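PDB 5U1T: separin from Saccharomyces cerevisiae, which cleaves the MCD1/SCC1 subunit of cohesin at the onset of anaphase as a caspase-like cysteine protease, and is held inactive by securin for most of the cell cycle. Local coordinates for residues A[583-588]-A[606-611]; A[1287-1292]-A[1311-1316]; A[132-137]-A[172-177]. One frame throughout, in Å; residues are numbered along the deposited sequence.

Contact 1. Residues A[583-588]-A[606-611]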
loop_
_atom_site.group_PDB
_atom_site.type_symbol
_atom_site.label_atom_id
_atom_site.label_comp_id
_atom_site.label_asym_id
_atom_site.label_seq_id
_atom_site.Cartn_x
_atom_site.Cartn_y
_atom_site.Cartn_z
ATOM N N LYS A 583 -7.281 15.112 17.533
ATOM C CA LYS A 583 -6.997 15.828 18.759
ATOM C C LYS A 583 -8.142 15.681 19.722
ATOM O O LYS A 583 -7.929 15.451 20.917
ATOM C CB LYS A 583 -6.719 17.293 18.473
ATOM C CG LYS A 583 -5.238 17.581 18.461
ATOM C CD LYS A 583 -4.866 18.642 17.459
ATOM C CE LYS A 583 -3.335 18.671 17.276
ATOM N NZ LYS A 583 -2.576 18.711 18.600
ATOM N N LEU A 584 -9.358 15.803 19.195
ATOM C CA LEU A 584 -10.567 15.603 19.984
ATOM C C LEU A 584 -10.565 14.258 20.676
ATOM O O LEU A 584 -10.834 14.168 21.876
ATOM C CB LEU A 584 -11.805 15.728 19.107
ATOM C CG LEU A 584 -12.327 17.152 19.129
ATOM C CD1 LEU A 584 -13.312 17.375 18.020
ATOM C CD2 LEU A 584 -12.945 17.387 20.479
ATOM N N TYR A 585 -10.238 13.224 19.914
ATOM C CA TYR A 585 -10.231 11.876 20.440
ATOM C C TYR A 585 -9.192 11.706 21.529
ATOM O O TYR A 585 -9.458 11.051 22.538
ATOM C CB TYR A 585 -9.990 10.864 19.324
ATOM C CG TYR A 585 -9.949 9.431 19.796
ATOM C CD1 TYR A 585 -11.100 8.789 20.222
ATOM C CD2 TYR A 585 -8.757 8.718 19.795
ATOM C CE1 TYR A 585 -11.060 7.483 20.653
ATOM C CE2 TYR A 585 -8.707 7.417 20.216
ATOM C CZ TYR A 585 -9.865 6.795 20.646
ATOM O OH TYR A 585 -9.815 5.486 21.077
ATOM N N ILE A 586 -8.020 12.308 21.344
ATOM C CA ILE A 586 -6.960 12.181 22.333
ATOM C C ILE A 586 -7.314 12.911 23.629
ATOM O O ILE A 586 -7.115 12.372 24.718
ATOM C CB ILE A 586 -5.605 12.714 21.804
ATOM C CG1 ILE A 586 -5.071 11.819 20.682
ATOM C CG2 ILE A 586 -4.566 12.800 22.930
ATOM C CD1 ILE A 586 -3.707 12.250 20.181
ATOM N N ASN A 587 -7.857 14.120 23.532
ATOM C CA ASN A 587 -8.024 14.930 24.734
ATOM C C ASN A 587 -9.375 14.860 25.426
ATOM O O ASN A 587 -9.451 15.135 26.629
ATOM C CB ASN A 587 -7.723 16.383 24.416
ATOM C CG ASN A 587 -6.235 16.622 24.194
ATOM O OD1 ASN A 587 -5.807 16.853 23.065
ATOM N ND2 ASN A 587 -5.435 16.547 25.276
ATOM N N LYS A 588 -10.430 14.501 24.692
ATOM C CA LYS A 588 -11.772 14.493 25.260
ATOM C C LYS A 588 -12.394 13.102 25.276
ATOM O O LYS A 588 -13.474 12.918 25.809
ATOM C CB LYS A 588 -12.686 15.449 24.496
ATOM C CG LYS A 588 -12.172 16.862 24.426
ATOM C CD LYS A 588 -11.716 17.334 25.778
ATOM C CE LYS A 588 -12.758 18.228 26.436
ATOM N NZ LYS A 588 -13.148 19.307 25.474
ATOM N N ASP A 606 -12.328 -0.543 16.261
ATOM C CA ASP A 606 -12.236 -0.491 14.816
ATOM C C ASP A 606 -11.969 0.913 14.358
ATOM O O ASP A 606 -11.324 1.113 13.344
ATOM C CB ASP A 606 -13.515 -0.994 14.160
ATOM C CG ASP A 606 -13.774 -2.450 14.441
ATOM O OD1 ASP A 606 -12.882 -3.130 15.022
ATOM O OD2 ASP A 606 -14.883 -2.915 14.078
ATOM N N PHE A 607 -12.491 1.881 15.108
ATOM C CA PHE A 607 -12.317 3.288 14.773
ATOM C C PHE A 607 -10.845 3.693 14.859
ATOM O O PHE A 607 -10.292 4.298 13.931
ATOM C CB PHE A 607 -13.152 4.173 15.696
ATOM C CG PHE A 607 -12.721 5.605 15.701
ATOM C CD1 PHE A 607 -12.896 6.401 14.578
ATOM C CD2 PHE A 607 -12.127 6.162 16.828
ATOM C CE1 PHE A 607 -12.483 7.724 14.575
ATOM C CE2 PHE A 607 -11.719 7.486 16.832
ATOM C CZ PHE A 607 -11.899 8.267 15.699
ATOM N N VAL A 608 -10.237 3.346 15.989
ATOM C CA VAL A 608 -8.856 3.658 16.281
ATOM C C VAL A 608 -7.931 3.050 15.239
ATOM O O VAL A 608 -7.021 3.726 14.753
ATOM C CB VAL A 608 -8.462 3.153 17.654
ATOM C CG1 VAL A 608 -7.022 3.464 17.940
ATOM C CG2 VAL A 608 -9.330 3.772 18.687
ATOM N N LYS A 609 -8.162 1.786 14.898
ATOM C CA LYS A 609 -7.387 1.145 13.851
ATOM C C LYS A 609 -7.519 1.905 12.531
ATOM O O LYS A 609 -6.515 2.169 11.856
ATOM C CB LYS A 609 -7.805 -0.313 13.680
ATOM C CG LYS A 609 -7.251 -1.217 14.772
ATOM C CD LYS A 609 -8.254 -2.263 15.255
ATOM C CE LYS A 609 -8.857 -3.081 14.119
ATOM N NZ LYS A 609 -9.388 -4.366 14.646
ATOM N N MET A 610 -8.740 2.299 12.183
ATOM C CA MET A 610 -8.976 3.042 10.952
ATOM C C MET A 610 -8.348 4.458 10.984
ATOM O O MET A 610 -8.077 5.058 9.940
ATOM C CB MET A 610 -10.477 3.115 10.681
ATOM C CG MET A 610 -10.884 3.414 9.261
ATOM S SD MET A 610 -9.785 2.817 7.932
ATOM C CE MET A 610 -9.566 1.034 8.236
ATOM N N LEU A 611 -8.111 4.973 12.191
ATOM C CA LEU A 611 -7.649 6.348 12.389
ATOM C C LEU A 611 -6.138 6.411 12.271
ATOM O O LEU A 611 -5.594 7.312 11.625
ATOM C CB LEU A 611 -8.098 6.880 13.761
ATOM C CG LEU A 611 -7.678 8.298 14.170
ATOM C CD1 LEU A 611 -8.285 9.332 13.240
ATOM C CD2 LEU A 611 -8.070 8.582 15.601
#
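The ring of Tyr585 reaches across to three side chains of helix 606-611, and one of its faces receives the edge of Phe607. This is a T-shaped aromatic pair, with centroids 5.2 Å apart and planes at 76°. Phe607 CE2 lies 3.7 Å from Tyr585 CD1, displaced from the middle of the ring toward its rim. With CG anti to the backbone N (chi1 179°), the tyrosine spans two helices whose axes stay 12.7 Å apart. Farther along the same ring, Val608 CG2 lies 3.6 Å from Tyr585 CZ, its small branched side chain suiting the space beside the phenol, whereas Leu611 CD2 is looser, 4.3 Å from Tyr585 CD2. Lys583 and Lys588 are exposed and take no part. The flank of Asp606 and Lys609, linked by a long salt bridge, is partly exposed and partly covered by the other protein chain, which packs on Asp606 and Phe607. Replacing Tyr585 with an alanine would probably leave the Phe607 edge without its aromatic partner and Glu604 without the phenol. The contact therefore joins the helices through dispersion and ring electrostatics, the tyrosine hydroxyl being satisfied by a hydrogen bond with Glu604, earlier on the helix of Phe607 (602-617).

Contact 2. Residues A[1287-1292]-A[1311-1316]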
loop_
_atom_site.group_PDB
_atom_site.type_symbol
_atom_site.label_atom_id
_atom_site.label_comp_id
_atom_site.label_asym_id
_atom_site.label_seq_id
_atom_site.Cartn_x
_atom_site.Cartn_y
_atom_site.Cartn_z
ATOM N N ASP A 1287 56.758 15.248 -27.601
ATOM C CA ASP A 1287 56.958 15.146 -29.044
ATOM C C ASP A 1287 55.693 15.413 -29.842
ATOM O O ASP A 1287 55.758 16.044 -30.904
ATOM C CB ASP A 1287 57.483 13.767 -29.436
ATOM C CG ASP A 1287 58.956 13.609 -29.182
ATOM O OD1 ASP A 1287 59.605 14.600 -28.798
ATOM O OD2 ASP A 1287 59.470 12.492 -29.365
ATOM N N TRP A 1288 54.549 14.939 -29.349
ATOM C CA TRP A 1288 53.337 15.003 -30.152
ATOM C C TRP A 1288 52.904 16.443 -30.318
ATOM O O TRP A 1288 52.179 16.761 -31.253
ATOM C CB TRP A 1288 52.208 14.172 -29.542
ATOM C CG TRP A 1288 51.676 14.693 -28.243
ATOM C CD1 TRP A 1288 52.098 14.337 -27.004
ATOM C CD2 TRP A 1288 50.630 15.666 -28.049
ATOM N NE1 TRP A 1288 51.384 15.016 -26.047
ATOM C CE2 TRP A 1288 50.478 15.840 -26.657
ATOM C CE3 TRP A 1288 49.805 16.399 -28.913
ATOM C CZ2 TRP A 1288 49.531 16.713 -26.101
ATOM C CZ3 TRP A 1288 48.864 17.278 -28.356
ATOM C CH2 TRP A 1288 48.742 17.425 -26.964
ATOM N N VAL A 1289 53.349 17.314 -29.418
ATOM C CA VAL A 1289 53.058 18.743 -29.528
ATOM C C VAL A 1289 53.912 19.372 -30.628
ATOM O O VAL A 1289 53.426 20.166 -31.440
ATOM C CB VAL A 1289 53.313 19.479 -28.202
ATOM C CG1 VAL A 1289 53.126 20.989 -28.360
ATOM C CG2 VAL A 1289 52.409 18.918 -27.094
ATOM N N ILE A 1290 55.190 18.994 -30.631
ATOM C CA ILE A 1290 56.121 19.390 -31.668
ATOM C C ILE A 1290 55.627 18.887 -33.014
ATOM O O ILE A 1290 55.648 19.633 -33.984
ATOM C CB ILE A 1290 57.546 18.861 -31.375
ATOM C CG1 ILE A 1290 57.979 19.290 -29.969
ATOM C CG2 ILE A 1290 58.554 19.357 -32.406
ATOM C CD1 ILE A 1290 59.318 18.708 -29.534
ATOM N N GLU A 1291 55.144 17.642 -33.059
ATOM C CA GLU A 1291 54.668 17.033 -34.309
ATOM C C GLU A 1291 53.539 17.821 -34.943
ATOM O O GLU A 1291 53.339 17.772 -36.148
ATOM C CB GLU A 1291 54.203 15.595 -34.084
ATOM C CG GLU A 1291 55.329 14.611 -33.878
ATOM C CD GLU A 1291 54.838 13.254 -33.412
ATOM O OE1 GLU A 1291 55.676 12.404 -32.999
ATOM O OE2 GLU A 1291 53.607 13.040 -33.459
ATOM N N LEU A 1292 52.788 18.544 -34.127
ATOM C CA LEU A 1292 51.661 19.310 -34.639
ATOM C C LEU A 1292 52.138 20.361 -35.634
ATOM O O LEU A 1292 51.420 20.695 -36.563
ATOM C CB LEU A 1292 50.891 19.971 -33.499
ATOM C CG LEU A 1292 49.994 19.069 -32.653
ATOM C CD1 LEU A 1292 49.309 19.890 -31.578
ATOM C CD2 LEU A 1292 48.988 18.367 -33.542
ATOM N N ILE A 1311 51.640 28.277 -31.441
ATOM C CA ILE A 1311 52.635 28.990 -30.638
ATOM C C ILE A 1311 52.038 29.234 -29.258
ATOM O O ILE A 1311 52.631 28.889 -28.236
ATOM C CB ILE A 1311 53.067 30.350 -31.273
ATOM C CG1 ILE A 1311 53.355 30.217 -32.769
ATOM C CG2 ILE A 1311 54.246 30.932 -30.564
ATOM C CD1 ILE A 1311 54.676 29.760 -33.096
ATOM N N TYR A 1312 50.844 29.812 -29.255
ATOM C CA TYR A 1312 50.108 30.089 -28.034
ATOM C C TYR A 1312 50.009 28.872 -27.136
ATOM O O TYR A 1312 50.178 28.958 -25.912
ATOM C CB TYR A 1312 48.711 30.577 -28.370
ATOM C CG TYR A 1312 48.695 31.944 -28.986
ATOM C CD1 TYR A 1312 49.823 32.757 -28.949
ATOM C CD2 TYR A 1312 47.540 32.427 -29.605
ATOM C CE1 TYR A 1312 49.805 34.013 -29.512
ATOM C CE2 TYR A 1312 47.502 33.690 -30.178
ATOM C CZ TYR A 1312 48.634 34.482 -30.128
ATOM O OH TYR A 1312 48.591 35.747 -30.700
ATOM N N PHE A 1313 49.728 27.742 -27.766
ATOM C CA PHE A 1313 49.613 26.491 -27.067
ATOM C C PHE A 1313 50.929 26.142 -26.388
ATOM O O PHE A 1313 50.955 25.808 -25.198
ATOM C CB PHE A 1313 49.179 25.383 -28.030
ATOM C CG PHE A 1313 49.011 24.058 -27.371
ATOM C CD1 PHE A 1313 48.097 23.905 -26.329
ATOM C CD2 PHE A 1313 49.763 22.974 -27.770
ATOM C CE1 PHE A 1313 47.937 22.681 -25.693
ATOM C CE2 PHE A 1313 49.612 21.744 -27.151
ATOM C CZ PHE A 1313 48.700 21.597 -26.101
ATOM N N VAL A 1314 52.025 26.241 -27.143
ATOM C CA VAL A 1314 53.332 25.892 -26.612
ATOM C C VAL A 1314 53.784 26.899 -25.533
ATOM O O VAL A 1314 54.246 26.505 -24.455
ATOM C CB VAL A 1314 54.375 25.787 -27.746
ATOM C CG1 VAL A 1314 55.709 25.334 -27.196
ATOM C CG2 VAL A 1314 53.884 24.790 -28.787
ATOM N N LEU A 1315 53.629 28.187 -25.814
ATOM C CA LEU A 1315 53.887 29.207 -24.813
ATOM C C LEU A 1315 53.094 28.930 -23.536
ATOM O O LEU A 1315 53.608 29.078 -22.429
ATOM C CB LEU A 1315 53.541 30.590 -25.354
ATOM C CG LEU A 1315 54.339 31.091 -26.550
ATOM C CD1 LEU A 1315 54.039 32.543 -26.834
ATOM C CD2 LEU A 1315 55.808 30.886 -26.315
ATOM N N ASP A 1316 51.841 28.510 -23.696
ATOM C CA ASP A 1316 51.017 28.185 -22.549
ATOM C C ASP A 1316 51.611 27.010 -21.772
ATOM O O ASP A 1316 51.699 27.074 -20.559
ATOM C CB ASP A 1316 49.583 27.890 -22.969
ATOM C CG ASP A 1316 48.737 29.138 -23.092
ATOM O OD1 ASP A 1316 49.189 30.227 -22.699
ATOM O OD2 ASP A 1316 47.595 29.030 -23.571
#
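Phe1313 projects from helix 1311-1316 into the gap between the helices and meets both Val1289 and Trp1288. Its side chain leaves the backbone with CG anti to N (chi1 -179°), and this carries the ring across the interval of 10.8 Å between the two axes. CB and CG form the stem, bridging distance without touching the other segment. Contact begins at Phe1313 CD2, which lies 3.9 Å from Val1289 CG1. One atom farther, Phe1313 CE2 sits against both methyls of the valine, 3.8 Å from Val1289 CG1 and 4.0 Å from Val1289 CG2. The tip, Phe1313 CZ, approaches the far end of the indole, 4.3 Å from Trp1288 CH2, in a looser contact. A flat, long phenylalanine suits this place because successive ring atoms, CD2, CE2 and CZ, can reach two neighbours.

Val1289 is the central residue on the other side. Val1289 CG1 also meets Val1314 CG2 at 3.9 Å, the two valines lying alongside but pointing opposite ways, while Val1289 CG2 lies 3.6 Å above the ring plane of Trp1288, over the centre. Beta-branched valines make short, stiff knobs where the backbones come nearest. The indole is thus packed against its own neighbour, and its NE1 is satisfied by the carbonyl of Pro963, so a polar atom can be buried beside an apolar seam. Away from Phe1313, Glu1291 forms salt bridges with Arg1155 and Arg1157, and Trp1288 also packs on Arg1157. The helices are consecutive in the chain and run at 157° to each other: a nearly antiparallel helical hairpin in the part of the chain belonging to the C50 peptidase family.

Contact 3. Residues A[132-137]-A[172-177]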
loop_
_atom_site.group_PDB
_atom_site.type_symbol
_atom_site.label_atom_id
_atom_site.label_comp_id
_atom_site.label_asym_id
_atom_site.label_seq_id
_atom_site.Cartn_x
_atom_site.Cartn_y
_atom_site.Cartn_z
ATOM N N LEU A 132 -45.886 -4.489 43.144
ATOM C CA LEU A 132 -46.965 -4.666 42.177
ATOM C C LEU A 132 -47.905 -5.784 42.641
ATOM O O LEU A 132 -49.117 -5.632 42.645
ATOM C CB LEU A 132 -46.401 -4.971 40.779
ATOM C CG LEU A 132 -47.404 -4.916 39.615
ATOM C CD1 LEU A 132 -47.987 -3.509 39.425
ATOM C CD2 LEU A 132 -46.797 -5.439 38.313
ATOM N N LYS A 133 -47.319 -6.898 43.055
ATOM C CA LYS A 133 -48.067 -8.047 43.511
ATOM C C LYS A 133 -48.922 -7.734 44.758
ATOM O O LYS A 133 -50.060 -8.219 44.896
ATOM C CB LYS A 133 -47.100 -9.199 43.783
ATOM C CG LYS A 133 -46.401 -9.711 42.536
ATOM C CD LYS A 133 -45.712 -11.050 42.753
ATOM C CE LYS A 133 -45.023 -11.545 41.480
ATOM N NZ LYS A 133 -44.608 -12.967 41.614
ATOM N N ILE A 134 -48.378 -6.912 45.656
ATOM C CA ILE A 134 -49.105 -6.484 46.842
ATOM C C ILE A 134 -50.311 -5.637 46.423
ATOM O O ILE A 134 -51.398 -5.753 47.015
ATOM C CB ILE A 134 -48.182 -5.690 47.842
ATOM C CG1 ILE A 134 -47.085 -6.593 48.407
ATOM C CG2 ILE A 134 -48.985 -5.130 48.999
ATOM C CD1 ILE A 134 -46.131 -5.890 49.308
ATOM N N LEU A 135 -50.139 -4.801 45.403
ATOM C CA LEU A 135 -51.256 -4.005 44.899
ATOM C C LEU A 135 -52.312 -4.918 44.257
ATOM O O LEU A 135 -53.513 -4.714 44.431
ATOM C CB LEU A 135 -50.772 -2.949 43.910
ATOM C CG LEU A 135 -49.767 -1.930 44.478
ATOM C CD1 LEU A 135 -49.050 -1.107 43.380
ATOM C CD2 LEU A 135 -50.470 -1.019 45.440
ATOM N N ALA A 136 -51.851 -5.933 43.538
ATOM C CA ALA A 136 -52.748 -6.883 42.919
ATOM C C ALA A 136 -53.506 -7.665 43.986
ATOM O O ALA A 136 -54.703 -7.946 43.830
ATOM C CB ALA A 136 -51.984 -7.822 41.999
ATOM N N LEU A 137 -52.829 -8.015 45.072
ATOM C CA LEU A 137 -53.507 -8.712 46.167
ATOM C C LEU A 137 -54.521 -7.796 46.847
ATOM O O LEU A 137 -55.605 -8.237 47.218
ATOM C CB LEU A 137 -52.506 -9.242 47.190
ATOM C CG LEU A 137 -51.681 -10.438 46.718
ATOM C CD1 LEU A 137 -50.741 -10.908 47.800
ATOM C CD2 LEU A 137 -52.557 -11.572 46.250
ATOM N N ALA A 172 -42.520 -5.807 54.447
ATOM C CA ALA A 172 -42.949 -6.842 55.377
ATOM C C ALA A 172 -44.346 -6.596 55.917
ATOM O O ALA A 172 -45.288 -7.286 55.526
ATOM C CB ALA A 172 -41.960 -6.951 56.524
ATOM N N HIS A 173 -44.464 -5.624 56.825
ATOM C CA HIS A 173 -45.733 -5.292 57.466
ATOM C C HIS A 173 -46.899 -5.297 56.474
ATOM O O HIS A 173 -47.949 -5.848 56.758
ATOM C CB HIS A 173 -45.649 -3.933 58.166
ATOM C CG HIS A 173 -46.877 -3.600 58.948
ATOM N ND1 HIS A 173 -47.269 -4.325 60.056
ATOM C CD2 HIS A 173 -47.836 -2.661 58.755
ATOM C CE1 HIS A 173 -48.406 -3.834 60.522
ATOM N NE2 HIS A 173 -48.774 -2.827 59.750
ATOM N N ALA A 174 -46.694 -4.725 55.291
ATOM C CA ALA A 174 -47.730 -4.712 54.257
ATOM C C ALA A 174 -48.114 -6.122 53.815
ATOM O O ALA A 174 -49.276 -6.526 53.960
ATOM C CB ALA A 174 -47.285 -3.904 53.076
ATOM N N LEU A 175 -47.141 -6.865 53.291
ATOM C CA LEU A 175 -47.370 -8.228 52.808
ATOM C C LEU A 175 -47.994 -9.154 53.871
ATOM O O LEU A 175 -48.914 -9.923 53.577
ATOM C CB LEU A 175 -46.058 -8.842 52.304
ATOM C CG LEU A 175 -46.129 -10.310 51.874
ATOM C CD1 LEU A 175 -47.025 -10.482 50.671
ATOM C CD2 LEU A 175 -44.759 -10.886 51.595
ATOM N N THR A 176 -47.495 -9.080 55.100
ATOM C CA THR A 176 -47.937 -10.009 56.126
ATOM C C THR A 176 -49.314 -9.586 56.624
ATOM O O THR A 176 -50.136 -10.420 57.010
ATOM C CB THR A 176 -46.936 -10.085 57.297
ATOM O OG1 THR A 176 -47.077 -8.927 58.128
ATOM C CG2 THR A 176 -45.490 -10.163 56.784
ATOM N N LYS A 177 -49.572 -8.282 56.588
ATOM C CA LYS A 177 -50.902 -7.774 56.897
ATOM C C LYS A 177 -51.889 -8.235 55.830
ATOM O O LYS A 177 -53.034 -8.576 56.131
ATOM C CB LYS A 177 -50.896 -6.252 56.991
ATOM C CG LYS A 177 -52.155 -5.671 57.540
ATOM C CD LYS A 177 -52.150 -4.166 57.486
ATOM C CE LYS A 177 -53.413 -3.626 58.144
ATOM N NZ LYS A 177 -53.623 -2.182 57.871
#
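Ile134 of helix 129-142 puts its CD1 methyl against Ala174 and Leu175 of helix 172-185. The segment opens two residues earlier with Leu132, whose side chain packs on Leu79, Ile98 and Phe102 of two earlier helices. Lys133 follows, buried; its NZ is hydrogen-bonded to the carbonyl oxygens of Leu117, Ala119 and Tyr163, which would probably stabilise the ammonium charge away from bulk water. A long, flexible lysine suits a place where carbonyls from two helix ends (Leu117, Tyr163) and a loop (Ala119) converge.

At Ile134 the bond to CB points toward segment 172-177. An extended chain, with CD1 anti to CA (chi2 177°), makes the terminal methyl the part that touches. Ile134 CD1 comes to 4.2 Å from Leu175 CB and 4.4 Å from Ala174 CB. The backbones are close here, the CA atoms of Ile134 and Leu175 being 6.5 Å apart, and alanine fits because a single methyl takes little room. Leu175 presents the base of its side chain to the isoleucine, and its side chain also packs on Phe157 and Leu170. Ile134 also rests on an apolar side chain of the other protein chain in the assembly.

Leu135 packs on Leu79, Val83 and Ile98, and also on an apolar side chain of the other protein. Ala136 keeps close to Ile98. Leu137 faces segment 172-177 as well, at a looser distance, while packing on Ile153, Leu156 and Phe157 of helix 146-158. With no hydrogen bond between the segments, cohesion rests on dispersion between one isoleucine methyl and two CB atoms, in loose apolar contacts, and the polar links, such as the salt bridge of Lys177 to an acidic residue of the other protein, lie outside this junction.

In the fold
Along the chain the order is contact 3, contact 1, contact 2, each closing before the next opens. All three join pairs of helices, yet they share none and lie far apart in this elongated molecule: centres are 53 Å apart for contacts 1 and 3, 79 Å for contacts 1 and 2, and 132 Å for contacts 2 and 3, which stand on opposite sides of the chain's centre. Contacts 1 and 3 belong to the long helical part and are both touched by the other protein chain; contact 2 lies in the part belonging to the C50 peptidase family and is not. Local helix packing thus recurs along the protein's length, away from the predicted active-site cysteine.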